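Local coordinates for protein aminoglycoside N(3)-acetyltransferase, AAC(3)-IVa (PDB 6MN3) that transfers an acetyl group from acetyl-CoA to the 3-amino group of 2-deoxystreptamine antibiotics, probably conferring resistance to drugs such as gentamicin, kanamycin, tobramycin, neomycin and apramycin, at residues V132-V135 against H136-D139; V142-G146 against V147-A151; L155-A158 against E159-K163; A198-W201 against L202-S206. All coordinates share one frame; numbering follows the deposited sequence.

Contact 1 of 4, residues V132-V135 against H136-D139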
# COMPACT_ATOMS: atom_id res chain seq x y z
N VAL A 132 -1.45 0.29 7.96
CA VAL A 132 -0.09 0.18 7.45
C VAL A 132 0.92 0.09 8.59
O VAL A 132 2.03 -0.44 8.39
CB VAL A 132 0.23 1.36 6.51
CG1 VAL A 132 0.62 2.60 7.31
CG2 VAL A 132 1.34 0.98 5.54
N ALA A 133 0.57 0.57 9.78
CA ALA A 133 1.45 0.40 10.93
C ALA A 133 1.22 -0.94 11.62
O ALA A 133 2.15 -1.50 12.19
CB ALA A 133 1.24 1.54 11.93
N ARG A 134 -0.01 -1.46 11.57
CA ARG A 134 -0.28 -2.78 12.14
C ARG A 134 0.40 -3.88 11.34
O ARG A 134 0.79 -4.90 11.91
CB ARG A 134 -1.79 -3.02 12.22
CG ARG A 134 -2.53 -1.98 13.05
CD ARG A 134 -2.13 -2.07 14.52
NE ARG A 134 -1.94 -0.75 15.11
CZ ARG A 134 -2.59 -0.30 16.18
NH1 ARG A 134 -3.50 -1.06 16.77
NH2 ARG A 134 -2.35 0.92 16.65
N VAL A 135 0.56 -3.69 10.03
CA VAL A 135 1.37 -4.62 9.24
C VAL A 135 2.83 -4.53 9.66
O VAL A 135 3.53 -5.55 9.76
CB VAL A 135 1.18 -4.34 7.74
CG1 VAL A 135 2.23 -5.08 6.92
CG2 VAL A 135 -0.22 -4.72 7.29
N HIS A 136 3.32 -3.32 9.92
CA HIS A 136 4.71 -3.13 10.30
C HIS A 136 5.01 -3.79 11.64
O HIS A 136 6.06 -4.41 11.82
CB HIS A 136 5.04 -1.64 10.34
CG HIS A 136 6.42 -1.33 10.84
ND1 HIS A 136 6.68 -1.06 12.17
CD2 HIS A 136 7.60 -1.24 10.19
CE1 HIS A 136 7.98 -0.83 12.32
NE2 HIS A 136 8.55 -0.93 11.13
N GLU A 137 4.09 -3.67 12.60
CA GLU A 137 4.33 -4.26 13.92
C GLU A 137 4.18 -5.78 13.90
O GLU A 137 4.68 -6.44 14.82
CB GLU A 137 3.39 -3.64 14.95
CG GLU A 137 2.18 -4.48 15.32
CD GLU A 137 1.36 -3.86 16.44
OE1 GLU A 137 1.94 -3.16 17.30
OE2 GLU A 137 0.12 -4.06 16.46
N LEU A 138 3.53 -6.34 12.89
CA LEU A 138 3.41 -7.79 12.74
C LEU A 138 4.47 -8.37 11.81
O LEU A 138 4.34 -9.52 11.37
CB LEU A 138 2.01 -8.16 12.25
CG LEU A 138 0.91 -8.11 13.31
CD1 LEU A 138 -0.41 -7.70 12.70
CD2 LEU A 138 0.78 -9.44 14.02
N ASP A 139 5.51 -7.59 11.49
CA ASP A 139 6.62 -8.05 10.65
C ASP A 139 6.15 -8.45 9.26
O ASP A 139 6.63 -9.43 8.68
CB ASP A 139 7.39 -9.19 11.32
CG ASP A 139 8.84 -9.24 10.89
OD1 ASP A 139 9.31 -8.27 10.26
OD2 ASP A 139 9.51 -10.26 11.16

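Contact 2 of 4, residues V142-G146 against V147-A151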
# COMPACT_ATOMS: atom_id res chain seq x y z
N VAL A 142 5.73 -6.35 2.21
CA VAL A 142 5.07 -5.44 1.28
C VAL A 142 5.41 -5.89 -0.13
O VAL A 142 6.58 -5.96 -0.50
CB VAL A 142 5.49 -3.98 1.52
CG1 VAL A 142 4.81 -3.07 0.51
CG2 VAL A 142 5.15 -3.55 2.94
N LEU A 143 4.38 -6.20 -0.91
CA LEU A 143 4.53 -6.66 -2.28
C LEU A 143 4.11 -5.54 -3.21
O LEU A 143 2.94 -5.14 -3.22
CB LEU A 143 3.71 -7.93 -2.51
CG LEU A 143 3.69 -8.45 -3.95
CD1 LEU A 143 5.10 -8.70 -4.44
CD2 LEU A 143 2.84 -9.70 -4.06
N LEU A 144 5.06 -5.03 -3.99
CA LEU A 144 4.77 -4.05 -5.03
C LEU A 144 4.57 -4.81 -6.33
O LEU A 144 5.54 -5.32 -6.92
CB LEU A 144 5.90 -3.03 -5.14
CG LEU A 144 6.23 -2.24 -3.87
CD1 LEU A 144 7.17 -1.09 -4.19
CD2 LEU A 144 4.97 -1.73 -3.20
N LEU A 145 3.33 -4.89 -6.79
CA LEU A 145 2.93 -5.77 -7.88
C LEU A 145 2.63 -4.92 -9.11
O LEU A 145 1.51 -4.45 -9.30
CB LEU A 145 1.74 -6.62 -7.47
CG LEU A 145 1.41 -7.82 -8.35
CD1 LEU A 145 2.69 -8.55 -8.70
CD2 LEU A 145 0.43 -8.74 -7.64
N GLY A 146 3.63 -4.75 -9.97
CA GLY A 146 3.45 -3.95 -11.16
C GLY A 146 3.34 -2.46 -10.91
O GLY A 146 2.86 -1.73 -11.78
N VAL A 147 3.76 -2.00 -9.74
CA VAL A 147 3.80 -0.58 -9.41
C VAL A 147 5.14 -0.27 -8.77
O VAL A 147 5.83 -1.15 -8.26
CB VAL A 147 2.65 -0.15 -8.47
CG1 VAL A 147 1.30 -0.38 -9.13
CG2 VAL A 147 2.74 -0.89 -7.14
N GLY A 148 5.51 1.01 -8.81
CA GLY A 148 6.74 1.48 -8.21
C GLY A 148 6.57 1.82 -6.74
O GLY A 148 5.54 1.53 -6.12
N HIS A 149 7.60 2.45 -6.19
CA HIS A 149 7.56 2.83 -4.78
C HIS A 149 6.69 4.05 -4.52
O HIS A 149 6.41 4.35 -3.35
CB HIS A 149 8.97 3.07 -4.26
CG HIS A 149 9.68 1.82 -3.84
ND1 HIS A 149 9.46 1.22 -2.61
CD2 HIS A 149 10.58 1.04 -4.48
CE1 HIS A 149 10.20 0.13 -2.52
NE2 HIS A 149 10.89 -0.00 -3.64
N ASP A 150 6.25 4.75 -5.56
CA ASP A 150 5.32 5.86 -5.37
C ASP A 150 3.99 5.39 -4.79
O ASP A 150 3.24 6.20 -4.25
CB ASP A 150 5.09 6.60 -6.69
CG ASP A 150 4.52 5.70 -7.77
OD1 ASP A 150 4.72 4.47 -7.69
OD2 ASP A 150 3.87 6.23 -8.69
N ALA A 151 3.69 4.09 -4.90
CA ALA A 151 2.51 3.51 -4.28
C ALA A 151 2.82 2.79 -2.97
O ALA A 151 1.91 2.26 -2.34
CB ALA A 151 1.84 2.53 -5.25

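Contact 3 of 4, residues L155-A158 against E159-K163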
# COMPACT_ATOMS: atom_id res chain seq x y z
N LEU A 155 5.89 3.96 3.09
CA LEU A 155 6.79 5.11 3.12
C LEU A 155 6.13 6.33 3.76
O LEU A 155 6.80 7.12 4.44
CB LEU A 155 7.27 5.44 1.71
CG LEU A 155 8.35 4.49 1.17
CD1 LEU A 155 8.73 4.85 -0.25
CD2 LEU A 155 9.57 4.51 2.08
N HIS A 156 4.82 6.50 3.55
CA HIS A 156 4.11 7.59 4.22
C HIS A 156 4.12 7.41 5.73
O HIS A 156 4.20 8.39 6.48
CB HIS A 156 2.67 7.67 3.71
CG HIS A 156 2.53 8.39 2.40
ND1 HIS A 156 2.82 9.73 2.26
CD2 HIS A 156 2.12 7.96 1.19
CE1 HIS A 156 2.59 10.09 1.01
NE2 HIS A 156 2.17 9.04 0.34
N LEU A 157 4.05 6.16 6.20
CA LEU A 157 4.18 5.90 7.62
C LEU A 157 5.56 6.30 8.12
O LEU A 157 5.70 6.81 9.24
CB LEU A 157 3.91 4.42 7.90
CG LEU A 157 4.41 3.82 9.22
CD1 LEU A 157 3.68 4.44 10.41
CD2 LEU A 157 4.25 2.31 9.22
N ALA A 158 6.59 6.09 7.30
CA ALA A 158 7.95 6.45 7.70
C ALA A 158 8.10 7.96 7.86
O ALA A 158 8.79 8.42 8.77
CB ALA A 158 8.95 5.91 6.68
N GLU A 159 7.45 8.73 6.98
CA GLU A 159 7.48 10.18 7.13
C GLU A 159 6.88 10.61 8.46
O GLU A 159 7.42 11.49 9.14
CB GLU A 159 6.71 10.85 5.98
CG GLU A 159 7.30 10.63 4.60
CD GLU A 159 6.40 11.19 3.51
OE1 GLU A 159 5.21 10.83 3.48
OE2 GLU A 159 6.90 12.00 2.70
N LEU A 160 5.77 9.98 8.85
CA LEU A 160 5.10 10.37 10.09
C LEU A 160 5.92 9.95 11.31
O LEU A 160 5.97 10.69 12.31
CB LEU A 160 3.70 9.76 10.14
CG LEU A 160 2.71 10.47 9.22
CD1 LEU A 160 1.39 9.72 9.17
CD2 LEU A 160 2.50 11.90 9.68
N MET A 161 6.56 8.79 11.25
CA MET A 161 7.43 8.38 12.36
C MET A 161 8.66 9.26 12.45
O MET A 161 9.20 9.46 13.55
CB MET A 161 7.82 6.91 12.20
CG MET A 161 6.68 5.94 12.49
SD MET A 161 7.08 4.24 12.07
CE MET A 161 8.40 3.90 13.23
N ALA A 162 9.12 9.80 11.33
CA ALA A 162 10.22 10.76 11.33
C ALA A 162 9.78 12.15 11.76
O ALA A 162 10.63 13.06 11.81
CB ALA A 162 10.87 10.82 9.95
N LYS A 163 8.50 12.34 12.07
CA LYS A 163 7.94 13.65 12.41
C LYS A 163 8.30 14.67 11.33
O LYS A 163 8.92 15.71 11.57
CB LYS A 163 8.40 14.11 13.79
CG LYS A 163 8.17 13.08 14.88
CD LYS A 163 9.26 13.12 15.94
CE LYS A 163 9.95 11.78 16.08
NZ LYS A 163 11.17 11.87 16.93

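Contact 4 of 4, residues A198-W201 against L202-S206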
# COMPACT_ATOMS: atom_id res chain seq x y z
N ALA A 198 13.73 5.13 -2.76
CA ALA A 198 13.81 3.96 -1.90
C ALA A 198 14.17 2.70 -2.66
O ALA A 198 14.72 1.77 -2.06
CB ALA A 198 12.48 3.76 -1.16
N ASP A 199 13.89 2.65 -3.96
CA ASP A 199 14.24 1.47 -4.75
C ASP A 199 15.74 1.21 -4.70
O ASP A 199 16.18 0.09 -4.43
CB ASP A 199 13.77 1.65 -6.19
CG ASP A 199 13.69 0.34 -6.95
OD1 ASP A 199 12.76 -0.44 -6.67
OD2 ASP A 199 14.56 0.10 -7.81
N ARG A 200 16.55 2.25 -4.95
CA ARG A 200 18.00 2.06 -4.90
C ARG A 200 18.47 1.86 -3.47
O ARG A 200 19.38 1.05 -3.22
CB ARG A 200 18.71 3.26 -5.53
CG ARG A 200 20.21 3.08 -5.64
CD ARG A 200 20.92 4.41 -5.82
NE ARG A 200 20.70 4.97 -7.14
CZ ARG A 200 20.53 6.27 -7.38
NH1 ARG A 200 20.55 7.13 -6.39
NH2 ARG A 200 20.32 6.69 -8.62
N TRP A 201 17.88 2.57 -2.51
CA TRP A 201 18.25 2.38 -1.11
C TRP A 201 18.08 0.92 -0.69
O TRP A 201 18.98 0.33 -0.08
CB TRP A 201 17.40 3.27 -0.21
CG TRP A 201 17.52 4.74 -0.47
CD1 TRP A 201 18.52 5.37 -1.15
CD2 TRP A 201 16.60 5.76 -0.06
NE1 TRP A 201 18.29 6.72 -1.18
CE2 TRP A 201 17.11 6.99 -0.52
CE3 TRP A 201 15.40 5.75 0.65
CZ2 TRP A 201 16.46 8.20 -0.30
CZ3 TRP A 201 14.75 6.95 0.87
CH2 TRP A 201 15.29 8.16 0.40
N LEU A 202 16.94 0.32 -1.03
CA LEU A 202 16.62 -1.02 -0.57
C LEU A 202 17.35 -2.09 -1.37
O LEU A 202 17.91 -3.03 -0.79
CB LEU A 202 15.10 -1.25 -0.63
CG LEU A 202 14.27 -0.36 0.30
CD1 LEU A 202 12.84 -0.23 -0.21
CD2 LEU A 202 14.29 -0.91 1.72
N LYS A 203 17.35 -1.97 -2.70
CA LYS A 203 17.96 -3.00 -3.53
C LYS A 203 19.47 -3.09 -3.28
O LYS A 203 20.04 -4.19 -3.28
CB LYS A 203 17.67 -2.73 -5.00
CG LYS A 203 18.54 -3.52 -5.97
CD LYS A 203 17.98 -3.46 -7.38
CE LYS A 203 17.54 -2.05 -7.74
NZ LYS A 203 16.84 -2.01 -9.06
N GLU A 204 20.12 -1.95 -3.06
CA GLU A 204 21.57 -1.97 -2.84
C GLU A 204 21.91 -2.63 -1.51
O GLU A 204 22.93 -3.32 -1.40
CB GLU A 204 22.14 -0.56 -2.92
CG GLU A 204 22.14 0.05 -4.31
CD GLU A 204 22.67 -0.91 -5.37
OE1 GLU A 204 23.81 -1.39 -5.21
OE2 GLU A 204 21.95 -1.17 -6.35
N LYS A 205 21.09 -2.42 -0.49
CA LYS A 205 21.27 -3.09 0.80
C LYS A 205 20.80 -4.54 0.78
O LYS A 205 20.78 -5.18 1.84
CB LYS A 205 20.54 -2.33 1.91
CG LYS A 205 21.28 -1.10 2.43
CD LYS A 205 20.37 -0.28 3.34
CE LYS A 205 21.13 0.85 4.03
NZ LYS A 205 21.85 0.38 5.24
N SER A 206 20.42 -5.06 -0.39
CA SER A 206 19.92 -6.42 -0.56
C SER A 206 18.66 -6.66 0.27
O SER A 206 18.41 -7.77 0.74
CB SER A 206 20.99 -7.46 -0.21
OG SER A 206 22.15 -7.27 -1.00

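Contact 1 of 4, residues V132-V135 against H136-D139
A133 and E137 are joined by a backbone hydrogen bond in the last turn of helix 131-137, where E137 N reaches A133 O at 2.9 Å with an N-H...O angle of 153°. One residue later the pattern frays. L138 N makes two weak, bent bonds, to R134 O and V135 O, each at 3.2 Å. The helix then closes in a Schellman motif. D139 takes a positive phi of 60° as its C-prime residue, its backbone N returns to H136 O at 3.2 Å, and the N of the residue after it reaches V135 O.

Charge plays a looser part. R134 and E137 run side by side and point the same way, their guanidinium and carboxylate planes turned 42° apart. E137 OE2 touches R134 CD at 3.6 Å but stays 4.1 Å from R134 NE, well out of the guanidinium plane, so any attraction is probably one of charge alone, without a directed N-H. The stronger partner of R134 is D119, which forms a salt bridge with NH2.

L138 adds a close van der Waals contact with the backbone. Its CG stands beside the backbone N, anti to the carbonyl carbon, which folds the side chain back over the preceding turn and sets CD1 3.1 Å from R134 O.

V135 and L138 face I116 of helix 113-117, while V132 and A133 meet L157 of helix 154-161. On the side of helix 223-236, H136 packs against V227, R224 bonds to the carbonyls of H136 and E137, and D139 forms a salt bridge with R222 at the end of strand 216-222.

Contact 2 of 4, residues V142-G146 against V147-A151
L144 and H149 meet by a CH-pi contact where strand 141-145, an inner strand of the mixed sheet, gives way to a loop that soon coils into a short 3-10 turn at 149-151. The tight part of the contact lies here. L144 CD1 stands over the centre of the imidazole, 3.6 Å from the ring centroid and 12° off the normal, so the methyl presses on the face rather than on the edge. The two side chains cross at about a right angle. The same CD1 also touches G148 O at 3.6 Å, and L144 CB lies 3.6 Å from V147 O. With CG of the leucine beside its backbone N (chi1 -57°), a chi2 near anti carries CD1 to the H149 ring and to G148 O.

The ring has more than the methyl to fix its rotation: H149 NE2 bonds to Q208 and ND1 to N152, so polar partners hold the nitrogens while the leucine covers a face. D199 and L202 of helix 197-204 also pack against the histidine.

The turn itself is looser and lies nearer solvent. G146, V147 and G148 are all partly exposed, and no hydrogen bond passes between 142-146 and 147-151. G146 adopts a positive phi of 72°, bending the chain off the strand. V147 keeps mainly to its immediate neighbour, with CG1 3.4 Å from G146 O, whereas its CG2 leans back toward the strand and comes within 4.3 Å of L144 CB.

Contact 3 of 4, residues L155-A158 against E159-K163
H156 and E159 are brought together by matching first torsions: each has CG beside its own backbone N, with chi1 of -81° for the histidine and -63° for the glutamate. One turn apart on helix 154-161, the side chains therefore run alongside each other in the same direction. H156 ND1 donates to E159 OE1 at 2.9 Å, but the bond is bent and weak, and the ring and carboxylate planes stand 57° apart. OE1 is also bonded by N188, and OE2 by Y166 and H190, so four groups grip this buried carboxylate and fix its rotation.

Around the helix, L157 and M161 make the apolar pair, with L157 CD1 3.8 Å from M161 SD. The helix itself is held by regular backbone bonds, among them M161 N to L157 O at 2.9 Å and A162 N to A158 O at 2.9 Å. K163, at positive phi, ends the helix in a Schellman motif, its N reaching L160 O at 3.0 Å.

H156 also touches C192, which follows the zinc ligand C191 in sequence, and the grouping of C192, H156 and E159 is consistent with a Cys-His-Glu triad of charge-relay geometry.

Contact 4 of 4, residues A198-W201 against L202-S206
D199 and K203, one turn apart on helix 197-204, form a salt bridge across the turn: K203 NZ lies 3.3 Å from D199 OD2, at the long end for a hydrogen bond and accordingly weak. The lysine leaves the helix with CG anti to its backbone N and then bends at chi3 (44°), which carries NZ back over to the carboxylate. That carboxylate has its stronger partner on the other oxygen, since D199 OD1 forms a salt bridge with R219 and a hydrogen bond with Q208.

R200 and E204 repeat the spacing without the bond. Between the two side chains the contact is CG to CG, 3.8 Å, while R200 NE and E204 OE2 stay 6.3 Å apart.

The apolar pair is A198 and L202, with L202 CD1 4.1 Å from A198 CB. Separately, L202 CD1 lies 3.3 Å from A198 O, a close van der Waals contact. W201 turns its indole back along the helix, so that the backbone N of A198 sits over one face toward the rim. The indole packs against T229 and Q233 of helix 223-236, and L202 also reaches T229.

The backbone ladder is firm at first and then gives out. L202 N to A198 O measures 2.8 Å and K203 N to D199 O 2.9 Å, but K205 N to W201 O has stretched to 3.5 Å and is weak. S206, at a positive phi of 60°, is the C-prime residue of the Schellman motif that terminates the helix: its N bonds to K203 O, and the N of the next residue bonds to L202 O.

In the fold
The four contacts follow one another along the chain, each complete before the next begins. Contacts 1, 3 and 4 lie on helices 131-137, 154-161 and 197-204 and run through their C-terminal ends, whereas contact 2 is the exit from strand 141-145 of the mixed sheet. Contacts 1 and 3, whose centres lie about 13 Å apart, pack through L157 CD2. Contact 2 reaches contact 4 through H149, with centres about 14 Å apart, and contact 3 through L155. Contacts 1 and 4 do not touch, their nearest atoms being about 11 Å apart. Contact 3, on the helix following strand 141-145, carries two residues of the possible triad, with the E159 side chain about 10 Å from the zinc ion.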